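Local coordinates for adenylyl-sulfate kinase 1, chloroplastic (Arabidopsis thaliana, PDB 3UIE), which transfers a phosphate from ATP to the 3'-hydroxyl of adenosine 5'-phosphosulfate, making the activated sulfate donor of plant sulfur metabolism, at residues 31-36 against 161-166. Numbering follows the deposited sequence.
Sequences TGLSGS and DPYEPP. With ANP (phosphoaminophosphonic acid-adenylate ester), chain E.
Tyr-163 lays its ring along the outer side of the phosphate-binding loop and donates its hydroxyl to Thr-31, OH to OG1 at 2.8 Å. Thr-31 OG1 lies at the ring edge, in its plane, and also bonds Ile-105 O, so this buried hydroxyl has two hydrogen-bond partners. Because chi1 of the tyrosine is 178°, placing CG opposite the backbone N, the ring is carried across to Thr-31, where strand 26-31 ends. The packing is tight at this phenol end: Gly-32 CA sits 3.7 Å from Tyr-163 CZ, and the methyl CG2 of Thr-31 meets CG of Pro-166 tip to tip at 3.8 Å. A threonine suits the place because one branch takes the bond while the other packs on the proline ring. Gly-32 is demanded by its own backbone, since a CB would run into Ser-36 OG and the preceding carbonyl. Toward Leu-33 the contact thins. CD2 of Leu-33 reaches CB of Tyr-163 at 3.7 Å, the Leu-33 backbone N stands above one ring face near the rim, and both residues remain partly exposed, whereas Thr-31 and Gly-32 are buried. A phenylalanine at Tyr-163 would probably keep most of this packing but leave Thr-31 OG1 without its phenolic donor at the ring edge. Beyond Leu-33 the loop turns to the nucleotide. A type II turn from Leu-33 to Ser-36, with Gly-35 taking the positive phi, is closed at Leu-33 O by both the N and the OG of Ser-36, while Ser-34 OG donates to O1G of the ATP analogue at 2.7 Å. This strand-loop-helix arrangement is the P-loop (Walker A motif) of the P-loop kinase fold, here backed on its non-nucleotide side by the 161-166 loop.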
ATOM      1  N   THR A  31      -8.061   0.069 -16.503  1.00 28.48           N
ATOM      2  CA  THR A  31      -9.083  -0.972 -16.547  1.00 24.37           C
ATOM      3  C   THR A  31      -9.319  -1.487 -17.980  1.00 26.57           C
ATOM      4  O   THR A  31      -9.092  -0.783 -18.958  1.00 24.22           O
ATOM      5  CB  THR A  31     -10.407  -0.452 -15.931  1.00 26.46           C
ATOM      6  OG1 THR A  31     -11.413  -1.467 -16.000  1.00 24.84           O
ATOM      7  CG2 THR A  31     -10.900   0.794 -16.682  1.00 22.16           C
ATOM      8  N   GLY A  32      -9.743  -2.738 -18.106  1.00 24.22           N
ATOM      9  CA  GLY A  32     -10.031  -3.281 -19.422  1.00 24.77           C
ATOM     10  C   GLY A  32     -10.086  -4.788 -19.357  1.00 25.83           C
ATOM     11  O   GLY A  32      -9.664  -5.387 -18.365  1.00 26.06           O
ATOM     12  N   LEU A  33     -10.625  -5.397 -20.406  1.00 24.80           N
ATOM     13  CA  LEU A  33     -10.694  -6.861 -20.513  1.00 21.71           C
ATOM     14  C   LEU A  33      -9.338  -7.508 -20.318  1.00 28.03           C
ATOM     15  O   LEU A  33      -8.306  -6.868 -20.516  1.00 28.20           O
ATOM     16  CB  LEU A  33     -11.217  -7.232 -21.911  1.00 25.62           C
ATOM     17  CG  LEU A  33     -12.673  -6.896 -22.237  1.00 26.58           C
ATOM     18  CD1 LEU A  33     -12.950  -7.188 -23.714  1.00 30.44           C
ATOM     19  CD2 LEU A  33     -13.591  -7.710 -21.331  1.00 28.92           C
ATOM     20  N   SER A  34      -9.336  -8.784 -19.923  1.00 26.79           N
ATOM     21  CA  SER A  34      -8.132  -9.590 -19.996  1.00 34.52           C
ATOM     22  C   SER A  34      -7.575  -9.518 -21.418  1.00 30.28           C
ATOM     23  O   SER A  34      -8.316  -9.671 -22.396  1.00 29.89           O
ATOM     24  CB  SER A  34      -8.449 -11.047 -19.640  1.00 31.66           C
ATOM     25  OG  SER A  34      -7.261 -11.802 -19.510  1.00 34.06           O
ATOM     26  N   GLY A  35      -6.274  -9.278 -21.536  1.00 27.76           N
ATOM     27  CA  GLY A  35      -5.616  -9.242 -22.832  1.00 27.68           C
ATOM     28  C   GLY A  35      -5.676  -7.895 -23.532  1.00 33.95           C
ATOM     29  O   GLY A  35      -5.170  -7.755 -24.640  1.00 32.41           O
ATOM     30  N   SER A  36      -6.283  -6.900 -22.884  1.00 27.49           N
ATOM     31  CA  SER A  36      -6.461  -5.582 -23.507  1.00 27.64           C
ATOM     32  C   SER A  36      -5.174  -4.764 -23.500  1.00 30.42           C
ATOM     33  O   SER A  36      -5.078  -3.737 -24.169  1.00 32.19           O
ATOM     34  CB  SER A  36      -7.593  -4.796 -22.833  1.00 27.37           C
ATOM     35  OG  SER A  36      -7.364  -4.622 -21.448  1.00 27.16           O
ATOM     36  N   ASP A 161     -19.209 -13.277 -17.563  1.00 39.58           N
ATOM     37  CA  ASP A 161     -19.345 -12.255 -16.530  1.00 43.36           C
ATOM     38  C   ASP A 161     -19.185 -10.899 -17.206  1.00 39.49           C
ATOM     39  O   ASP A 161     -18.419 -10.766 -18.159  1.00 40.40           O
ATOM     40  CB  ASP A 161     -18.300 -12.443 -15.431  1.00 49.48           C
ATOM     41  CG  ASP A 161     -18.707 -11.788 -14.117  1.00 54.95           C
ATOM     42  OD1 ASP A 161     -19.794 -12.111 -13.592  1.00 57.10           O
ATOM     43  OD2 ASP A 161     -17.944 -10.938 -13.612  1.00 54.36           O
ATOM     44  N   PRO A 162     -19.935  -9.891 -16.743  1.00 43.01           N
ATOM     45  CA  PRO A 162     -19.929  -8.643 -17.514  1.00 43.64           C
ATOM     46  C   PRO A 162     -18.676  -7.792 -17.315  1.00 36.71           C
ATOM     47  O   PRO A 162     -18.082  -7.797 -16.237  1.00 43.19           O
ATOM     48  CB  PRO A 162     -21.168  -7.904 -16.991  1.00 45.11           C
ATOM     49  CG  PRO A 162     -21.399  -8.458 -15.628  1.00 45.81           C
ATOM     50  CD  PRO A 162     -20.951  -9.892 -15.678  1.00 42.82           C
ATOM     51  N   TYR A 163     -18.257  -7.103 -18.371  1.00 35.25           N
ATOM     52  CA  TYR A 163     -17.310  -6.012 -18.222  1.00 32.55           C
ATOM     53  C   TYR A 163     -18.077  -4.734 -18.504  1.00 27.35           C
ATOM     54  O   TYR A 163     -18.723  -4.619 -19.548  1.00 30.70           O
ATOM     55  CB  TYR A 163     -16.101  -6.108 -19.172  1.00 28.10           C
ATOM     56  CG  TYR A 163     -15.193  -4.903 -18.988  1.00 29.10           C
ATOM     57  CD1 TYR A 163     -14.263  -4.859 -17.950  1.00 23.08           C
ATOM     58  CD2 TYR A 163     -15.312  -3.789 -19.806  1.00 32.01           C
ATOM     59  CE1 TYR A 163     -13.459  -3.741 -17.750  1.00 27.32           C
ATOM     60  CE2 TYR A 163     -14.516  -2.678 -19.619  1.00 30.64           C
ATOM     61  CZ  TYR A 163     -13.599  -2.653 -18.584  1.00 26.75           C
ATOM     62  OH  TYR A 163     -12.817  -1.534 -18.392  1.00 25.73           O
ATOM     63  N   GLU A 164     -18.018  -3.787 -17.568  1.00 28.42           N
ATOM     64  CA  GLU A 164     -18.714  -2.513 -17.698  1.00 32.46           C
ATOM     65  C   GLU A 164     -17.742  -1.377 -18.002  1.00 28.80           C
ATOM     66  O   GLU A 164     -17.027  -0.919 -17.117  1.00 29.99           O
ATOM     67  CB  GLU A 164     -19.507  -2.228 -16.418  1.00 28.27           C
ATOM     68  CG  GLU A 164     -20.508  -3.338 -16.090  1.00 34.60           C
ATOM     69  CD  GLU A 164     -21.241  -3.126 -14.776  1.00 45.86           C
ATOM     70  OE1 GLU A 164     -20.697  -2.441 -13.888  1.00 41.09           O
ATOM     71  OE2 GLU A 164     -22.365  -3.649 -14.629  1.00 38.11           O
ATOM     72  N   PRO A 165     -17.696  -0.925 -19.268  1.00 27.50           N
ATOM     73  CA  PRO A 165     -16.730   0.131 -19.586  1.00 27.42           C
ATOM     74  C   PRO A 165     -17.012   1.445 -18.853  1.00 30.47           C
ATOM     75  O   PRO A 165     -18.152   1.734 -18.493  1.00 31.61           O
ATOM     76  CB  PRO A 165     -16.901   0.312 -21.098  1.00 31.20           C
ATOM     77  CG  PRO A 165     -18.280  -0.144 -21.368  1.00 34.11           C
ATOM     78  CD  PRO A 165     -18.499  -1.303 -20.441  1.00 32.37           C
ATOM     79  N   PRO A 166     -15.962   2.239 -18.625  1.00 29.20           N
ATOM     80  CA  PRO A 166     -16.131   3.546 -17.993  1.00 31.07           C
ATOM     81  C   PRO A 166     -16.977   4.443 -18.889  1.00 32.14           C
ATOM     82  O   PRO A 166     -16.855   4.377 -20.104  1.00 33.48           O
ATOM     83  CB  PRO A 166     -14.702   4.090 -17.916  1.00 31.41           C
ATOM     84  CG  PRO A 166     -13.829   2.882 -17.981  1.00 30.96           C
ATOM     85  CD  PRO A 166     -14.547   1.927 -18.891  1.00 28.26           C
TER
HETATM   86  PG  ANP E 402      -4.733  -9.411 -17.926  1.00 36.37           P
HETATM   87  O1G ANP E 402      -5.218 -10.943 -18.054  1.00 31.32           O
HETATM   88  O2G ANP E 402      -3.534  -9.445 -16.972  1.00 28.85           O
HETATM   89  O3G ANP E 402      -5.859  -8.566 -17.380  1.00 32.43           O
HETATM   90  PB  ANP E 402      -3.680  -7.315 -19.693  1.00 28.57           P
HETATM   91  O1B ANP E 402      -2.513  -6.961 -18.706  1.00 26.30           O
HETATM   92  O2B ANP E 402      -4.795  -6.266 -19.923  1.00 26.08           O
HETATM   93  N3B ANP E 402      -4.130  -8.941 -19.430  1.00 27.64           N
HETATM   94  PA  ANP E 402      -1.249  -7.623 -21.268  1.00 28.76           P
HETATM   95  O1A ANP E 402      -0.668  -8.791 -20.553  1.00 27.42           O
HETATM   96  O2A ANP E 402      -0.573  -6.329 -20.950  1.00 29.01           O
HETATM   97  O3A ANP E 402      -2.798  -7.623 -21.012  1.00 27.84           O
HETATM   98  O5' ANP E 402      -1.189  -7.833 -22.832  1.00 31.31           O
HETATM   99  C5' ANP E 402      -1.709  -8.956 -23.457  1.00 30.19           C
HETATM  100  C4' ANP E 402      -1.081  -9.287 -24.691  1.00 34.19           C
HETATM  101  O4' ANP E 402      -1.358  -8.258 -25.690  1.00 34.68           O
HETATM  102  C3' ANP E 402       0.367  -9.299 -24.458  1.00 49.51           C
HETATM  103  O3' ANP E 402       0.919 -10.501 -24.951  1.00 56.46           O
HETATM  104  C2' ANP E 402       0.905  -8.149 -25.172  1.00 54.37           C
HETATM  105  O2' ANP E 402       2.051  -8.486 -25.905  1.00 63.27           O
HETATM  106  C1' ANP E 402      -0.157  -7.719 -26.111  1.00 41.63           C
HETATM  107  N9  ANP E 402      -0.202  -6.251 -26.168  1.00 42.71           N
HETATM  108  C8  ANP E 402      -0.156  -5.453 -25.093  1.00 38.26           C
HETATM  109  N7  ANP E 402      -0.218  -4.199 -25.518  1.00 33.43           N
HETATM  110  C5  ANP E 402      -0.294  -4.199 -26.863  1.00 34.21           C
HETATM  111  C6  ANP E 402      -0.372  -3.179 -27.801  1.00 37.16           C
HETATM  112  N6  ANP E 402      -0.368  -1.791 -27.364  1.00 39.41           N
HETATM  113  N1  ANP E 402      -0.441  -3.510 -29.099  1.00 42.18           N
HETATM  114  C2  ANP E 402      -0.437  -4.801 -29.483  1.00 38.34           C
HETATM  115  N3  ANP E 402      -0.359  -5.798 -28.611  1.00 44.34           N
HETATM  116  C4  ANP E 402      -0.285  -5.522 -27.290  1.00 40.47           C